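Local coordinates for PUM-HD domain-containing protein (Caenorhabditis elegans, PDB 7CGF) that binds a PBE RNA through its Pumilio-repeat domain and probably recognises the 3' untranslated regions of target mRNAs, at residues Arg60-Val70 / Phe90-Arg101. The protein carries 2 engineered substitutions. Numbering follows the deposited sequence.
Sequences RFEKDSIFDEV and FFEYGEERHWAR
Asp-64 OD1 is gripped side-on by Arg-97 in a salt bridge: NE and NH2 both donate to this one oxygen, NH2 at 2.7 Å and NE at 3.0 Å. OD1 lies near the guanidinium plane, though the carboxylate is turned 53° from it. An arginine suits the place because its flat group also packs: Arg-60 CG rests over one face, Glu-95 OE1 over the other, adding opposite charge without an N-H aimed at it. The same Glu-95 OE1 accepts from His-98 ND1 at 2.7 Å, which fixes the imidazole's rotation. A histidine offers this N-H and two flat faces at once: Arg-97 CG sits above the ring's centre, and Phe-67 stacks face-to-face on the opposite side, centroids 3.9 Å apart. Phe-67 reaches across with CG anti to its own backbone N (chi1 -177°); its broad ring can meet Phe-90 as well, CD1 lying over that face with the rings inclined at 57°. At the Phe-67 edge, Arg-101 presents its guanidinium face to CE2 while, in a salt bridge, NH1 donates to Asp-68 OD1 at 2.7 Å. An alanine in place of His-98 would probably strip Phe-67 of its stacking partner and leave Glu-95 OE1 without its imidazole donor. Water joins Lys-63 NZ to Glu-95 OE2. At the Phe-90 edge lies apolar Ile-66, CG1 3.9 Å from CZ, and Leu-54 of helix 44-56 touches both side chains. An aromatic core edged by salt bridges thus joins helices 60-65 and 67-72 to the turn leading into helix 99-106, across the predicted boundary between two Pumilio repeats, as in the all-helical PUM-HD solenoid.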
loop_
_atom_site.group_PDB
_atom_site.type_symbol
_atom_site.label_atom_id
_atom_site.label_comp_id
_atom_site.label_asym_id
_atom_site.label_seq_id
_atom_site.Cartn_x
_atom_site.Cartn_y
_atom_site.Cartn_z
ATOM N N ARG A 60 3.952 -3.153 36.667
ATOM C CA ARG A 60 4.428 -1.984 35.933
ATOM C C ARG A 60 5.828 -1.576 36.357
ATOM O O ARG A 60 6.606 -1.072 35.540
ATOM C CB ARG A 60 3.489 -0.797 36.121
ATOM C CG ARG A 60 2.297 -0.818 35.207
ATOM C CD ARG A 60 1.079 -1.177 35.996
ATOM N NE ARG A 60 -0.146 -0.711 35.367
ATOM C CZ ARG A 60 -1.336 -0.773 35.945
ATOM N NH1 ARG A 60 -2.399 -0.325 35.296
ATOM N NH2 ARG A 60 -1.452 -1.272 37.172
ATOM N N PHE A 61 6.147 -1.724 37.642
ATOM C CA PHE A 61 7.465 -1.296 38.087
ATOM C C PHE A 61 8.552 -2.215 37.545
ATOM O O PHE A 61 9.675 -1.757 37.300
ATOM C CB PHE A 61 7.507 -1.219 39.618
ATOM C CG PHE A 61 6.779 -0.015 40.196
ATOM C CD1 PHE A 61 5.998 0.817 39.402
ATOM C CD2 PHE A 61 6.895 0.286 41.545
ATOM C CE1 PHE A 61 5.336 1.906 39.942
ATOM C CE2 PHE A 61 6.249 1.381 42.085
ATOM C CZ PHE A 61 5.461 2.188 41.293
ATOM N N GLU A 62 8.238 -3.496 37.335
ATOM C CA GLU A 62 9.157 -4.385 36.632
ATOM C C GLU A 62 9.368 -3.905 35.207
ATOM O O GLU A 62 10.503 -3.834 34.721
ATOM C CB GLU A 62 8.631 -5.819 36.627
ATOM C CG GLU A 62 8.863 -6.596 37.922
ATOM C CD GLU A 62 10.331 -6.895 38.172
ATOM O OE1 GLU A 62 10.988 -7.443 37.258
ATOM O OE2 GLU A 62 10.822 -6.589 39.286
ATOM N N LYS A 63 8.276 -3.563 34.521
ATOM C CA LYS A 63 8.399 -3.099 33.140
ATOM C C LYS A 63 9.154 -1.777 33.070
ATOM O O LYS A 63 10.001 -1.583 32.185
ATOM C CB LYS A 63 7.008 -2.993 32.508
ATOM C CG LYS A 63 6.337 -4.369 32.389
ATOM C CD LYS A 63 5.016 -4.347 31.613
ATOM C CE LYS A 63 3.837 -4.053 32.513
ATOM N NZ LYS A 63 2.542 -4.371 31.845
ATOM N N ASP A 64 8.881 -0.858 34.005
ATOM C CA ASP A 64 9.596 0.413 34.025
ATOM C C ASP A 64 11.091 0.218 34.260
ATOM O O ASP A 64 11.887 1.078 33.872
ATOM C CB ASP A 64 9.056 1.344 35.112
ATOM C CG ASP A 64 7.592 1.709 34.928
ATOM O OD1 ASP A 64 7.035 1.502 33.835
ATOM O OD2 ASP A 64 6.997 2.212 35.907
ATOM N N SER A 65 11.481 -0.893 34.901
ATOM C CA SER A 65 12.852 -1.047 35.397
ATOM C C SER A 65 13.873 -1.145 34.273
ATOM O O SER A 65 15.051 -0.830 34.487
ATOM C CB SER A 65 12.970 -2.283 36.298
ATOM O OG SER A 65 13.004 -3.512 35.561
ATOM N N ILE A 66 13.474 -1.624 33.092
ATOM C CA ILE A 66 14.406 -1.650 31.968
ATOM C C ILE A 66 14.254 -0.440 31.066
ATOM O O ILE A 66 15.034 -0.292 30.120
ATOM C CB ILE A 66 14.284 -2.930 31.114
ATOM C CG1 ILE A 66 12.874 -3.061 30.525
ATOM C CG2 ILE A 66 14.717 -4.174 31.892
ATOM C CD1 ILE A 66 12.814 -4.055 29.388
ATOM N N PHE A 67 13.306 0.455 31.346
ATOM C CA PHE A 67 13.035 1.520 30.384
ATOM C C PHE A 67 14.178 2.523 30.313
ATOM O O PHE A 67 14.503 3.006 29.227
ATOM C CB PHE A 67 11.718 2.222 30.700
ATOM C CG PHE A 67 11.351 3.275 29.690
ATOM C CD1 PHE A 67 10.947 2.916 28.403
ATOM C CD2 PHE A 67 11.411 4.622 30.015
ATOM C CE1 PHE A 67 10.618 3.879 27.469
ATOM C CE2 PHE A 67 11.078 5.589 29.080
ATOM C CZ PHE A 67 10.681 5.215 27.805
ATOM N N ASP A 68 14.815 2.848 31.445
ATOM C CA ASP A 68 15.934 3.785 31.388
ATOM C C ASP A 68 17.051 3.266 30.494
ATOM O O ASP A 68 17.697 4.048 29.790
ATOM C CB ASP A 68 16.480 4.074 32.788
ATOM C CG ASP A 68 15.688 5.140 33.513
ATOM O OD1 ASP A 68 14.729 5.680 32.926
ATOM O OD2 ASP A 68 16.028 5.442 34.678
ATOM N N GLU A 69 17.312 1.952 30.525
ATOM C CA GLU A 69 18.361 1.402 29.674
ATOM C C GLU A 69 17.920 1.321 28.211
ATOM O O GLU A 69 18.758 1.488 27.316
ATOM C CB GLU A 69 18.806 0.025 30.181
ATOM C CG GLU A 69 19.671 0.040 31.459
ATOM C CD GLU A 69 21.106 0.497 31.240
ATOM O OE1 GLU A 69 21.554 0.601 30.075
ATOM O OE2 GLU A 69 21.807 0.745 32.252
ATOM N N VAL A 70 16.632 1.069 27.944
ATOM C CA VAL A 70 16.138 1.166 26.564
ATOM C C VAL A 70 16.357 2.574 26.022
ATOM O O VAL A 70 16.850 2.763 24.900
ATOM C CB VAL A 70 14.653 0.764 26.480
ATOM C CG1 VAL A 70 14.081 1.109 25.100
ATOM C CG2 VAL A 70 14.480 -0.722 26.763
ATOM N N PHE A 90 7.615 -0.702 23.941
ATOM C CA PHE A 90 7.293 0.498 24.700
ATOM C C PHE A 90 6.520 1.538 23.894
ATOM O O PHE A 90 6.267 2.637 24.407
ATOM C CB PHE A 90 8.565 1.092 25.293
ATOM C CG PHE A 90 9.084 0.291 26.448
ATOM C CD1 PHE A 90 8.452 0.363 27.679
ATOM C CD2 PHE A 90 10.141 -0.572 26.286
ATOM C CE1 PHE A 90 8.911 -0.396 28.753
ATOM C CE2 PHE A 90 10.601 -1.337 27.345
ATOM C CZ PHE A 90 9.989 -1.243 28.586
ATOM N N PHE A 91 6.124 1.220 22.658
ATOM C CA PHE A 91 5.155 2.028 21.934
ATOM C C PHE A 91 3.780 1.379 21.901
ATOM O O PHE A 91 2.867 1.909 21.259
ATOM C CB PHE A 91 5.635 2.297 20.495
ATOM C CG PHE A 91 6.632 3.412 20.384
ATOM C CD1 PHE A 91 6.339 4.671 20.879
ATOM C CD2 PHE A 91 7.855 3.212 19.756
ATOM C CE1 PHE A 91 7.245 5.707 20.767
ATOM C CE2 PHE A 91 8.769 4.249 19.628
ATOM C CZ PHE A 91 8.462 5.503 20.151
ATOM N N GLU A 92 3.604 0.252 22.579
ATOM C CA GLU A 92 2.326 -0.438 22.568
ATOM C C GLU A 92 1.313 0.288 23.450
ATOM O O GLU A 92 1.666 1.063 24.345
ATOM C CB GLU A 92 2.466 -1.881 23.059
ATOM C CG GLU A 92 3.385 -2.787 22.235
ATOM C CD GLU A 92 2.843 -3.118 20.844
ATOM O OE1 GLU A 92 1.613 -3.005 20.610
ATOM O OE2 GLU A 92 3.667 -3.505 19.982
ATOM N N TYR A 93 0.030 0.030 23.191
ATOM C CA TYR A 93 -0.981 0.419 24.167
ATOM C C TYR A 93 -0.665 -0.262 25.493
ATOM O O TYR A 93 -0.278 -1.434 25.533
ATOM C CB TYR A 93 -2.388 0.012 23.704
ATOM C CG TYR A 93 -2.853 0.568 22.373
ATOM C CD1 TYR A 93 -2.639 1.898 22.027
ATOM C CD2 TYR A 93 -3.521 -0.249 21.461
ATOM C CE1 TYR A 93 -3.074 2.401 20.800
ATOM C CE2 TYR A 93 -3.965 0.245 20.235
ATOM C CZ TYR A 93 -3.738 1.564 19.912
ATOM O OH TYR A 93 -4.179 2.036 18.696
ATOM N N GLY A 94 -0.840 0.463 26.586
ATOM C CA GLY A 94 -0.436 -0.025 27.877
ATOM C C GLY A 94 0.897 0.519 28.328
ATOM O O GLY A 94 1.207 0.460 29.524
ATOM N N GLU A 95 1.685 1.056 27.394
ATOM C CA GLU A 95 2.930 1.741 27.704
ATOM C C GLU A 95 2.869 3.233 27.389
ATOM O O GLU A 95 3.918 3.881 27.282
ATOM C CB GLU A 95 4.100 1.069 26.970
ATOM C CG GLU A 95 4.422 -0.335 27.473
ATOM C CD GLU A 95 5.022 -0.334 28.878
ATOM O OE1 GLU A 95 5.506 0.722 29.323
ATOM O OE2 GLU A 95 5.013 -1.387 29.531
ATOM N N GLU A 96 1.658 3.801 27.293
ATOM C CA GLU A 96 1.440 5.236 27.095
ATOM C C GLU A 96 2.356 6.135 27.907
ATOM O O GLU A 96 2.838 7.153 27.402
ATOM C CB GLU A 96 -0.000 5.641 27.449
ATOM C CG GLU A 96 -1.047 5.384 26.405
ATOM C CD GLU A 96 -1.485 3.932 26.358
ATOM O OE1 GLU A 96 -2.405 3.609 25.562
ATOM O OE2 GLU A 96 -0.920 3.119 27.123
ATOM N N ARG A 97 2.564 5.789 29.183
ATOM C CA ARG A 97 3.339 6.642 30.074
ATOM C C ARG A 97 4.762 6.853 29.578
ATOM O O ARG A 97 5.430 7.791 30.022
ATOM C CB ARG A 97 3.361 6.034 31.478
ATOM C CG ARG A 97 4.052 4.680 31.543
ATOM C CD ARG A 97 3.724 3.954 32.850
ATOM N NE ARG A 97 4.457 2.697 32.980
ATOM C CZ ARG A 97 4.097 1.557 32.403
ATOM N NH1 ARG A 97 3.005 1.505 31.648
ATOM N NH2 ARG A 97 4.826 0.463 32.580
ATOM N N HIS A 98 5.233 5.998 28.669
ATOM C CA HIS A 98 6.596 6.041 28.165
ATOM C C HIS A 98 6.712 6.611 26.759
ATOM O O HIS A 98 7.837 6.835 26.300
ATOM C CB HIS A 98 7.184 4.633 28.172
ATOM C CG HIS A 98 7.440 4.108 29.545
ATOM N ND1 HIS A 98 7.118 2.821 29.923
ATOM C CD2 HIS A 98 7.996 4.695 30.628
ATOM C CE1 HIS A 98 7.466 2.641 31.183
ATOM N NE2 HIS A 98 7.996 3.764 31.635
ATOM N N TRP A 99 5.591 6.871 26.085
ATOM C CA TRP A 99 5.632 7.238 24.670
ATOM C C TRP A 99 6.434 8.513 24.440
ATOM O O TRP A 99 7.273 8.577 23.532
ATOM C CB TRP A 99 4.219 7.423 24.135
ATOM C CG TRP A 99 3.421 6.186 23.962
ATOM C CD1 TRP A 99 3.835 4.888 24.098
ATOM C CD2 TRP A 99 2.044 6.135 23.616
ATOM N NE1 TRP A 99 2.789 4.032 23.847
ATOM C CE2 TRP A 99 1.679 4.772 23.542
ATOM C CE3 TRP A 99 1.076 7.113 23.361
ATOM C CZ2 TRP A 99 0.385 4.361 23.226
ATOM C CZ3 TRP A 99 -0.201 6.709 23.044
ATOM C CH2 TRP A 99 -0.537 5.340 22.971
ATOM N N ALA A 100 6.170 9.557 25.235
ATOM C CA ALA A 100 6.830 10.835 24.985
ATOM C C ALA A 100 8.334 10.742 25.219
ATOM O O ALA A 100 9.122 11.259 24.418
ATOM C CB ALA A 100 6.207 11.932 25.847
ATOM N N ARG A 101 8.755 10.074 26.300
ATOM C CA ARG A 101 10.181 9.921 26.560
ATOM C C ARG A 101 10.855 9.101 25.471
ATOM O O ARG A 101 12.002 9.380 25.099
ATOM C CB ARG A 101 10.419 9.268 27.923
ATOM C CG ARG A 101 10.167 10.184 29.107
ATOM C CD ARG A 101 10.370 9.416 30.417
ATOM N NE ARG A 101 11.728 8.885 30.528
ATOM C CZ ARG A 101 12.110 8.002 31.448
ATOM N NH1 ARG A 101 13.368 7.566 31.474
ATOM N NH2 ARG A 101 11.229 7.545 32.332
HETATM O O HOH W 1 2.204 -2.585 29.646
#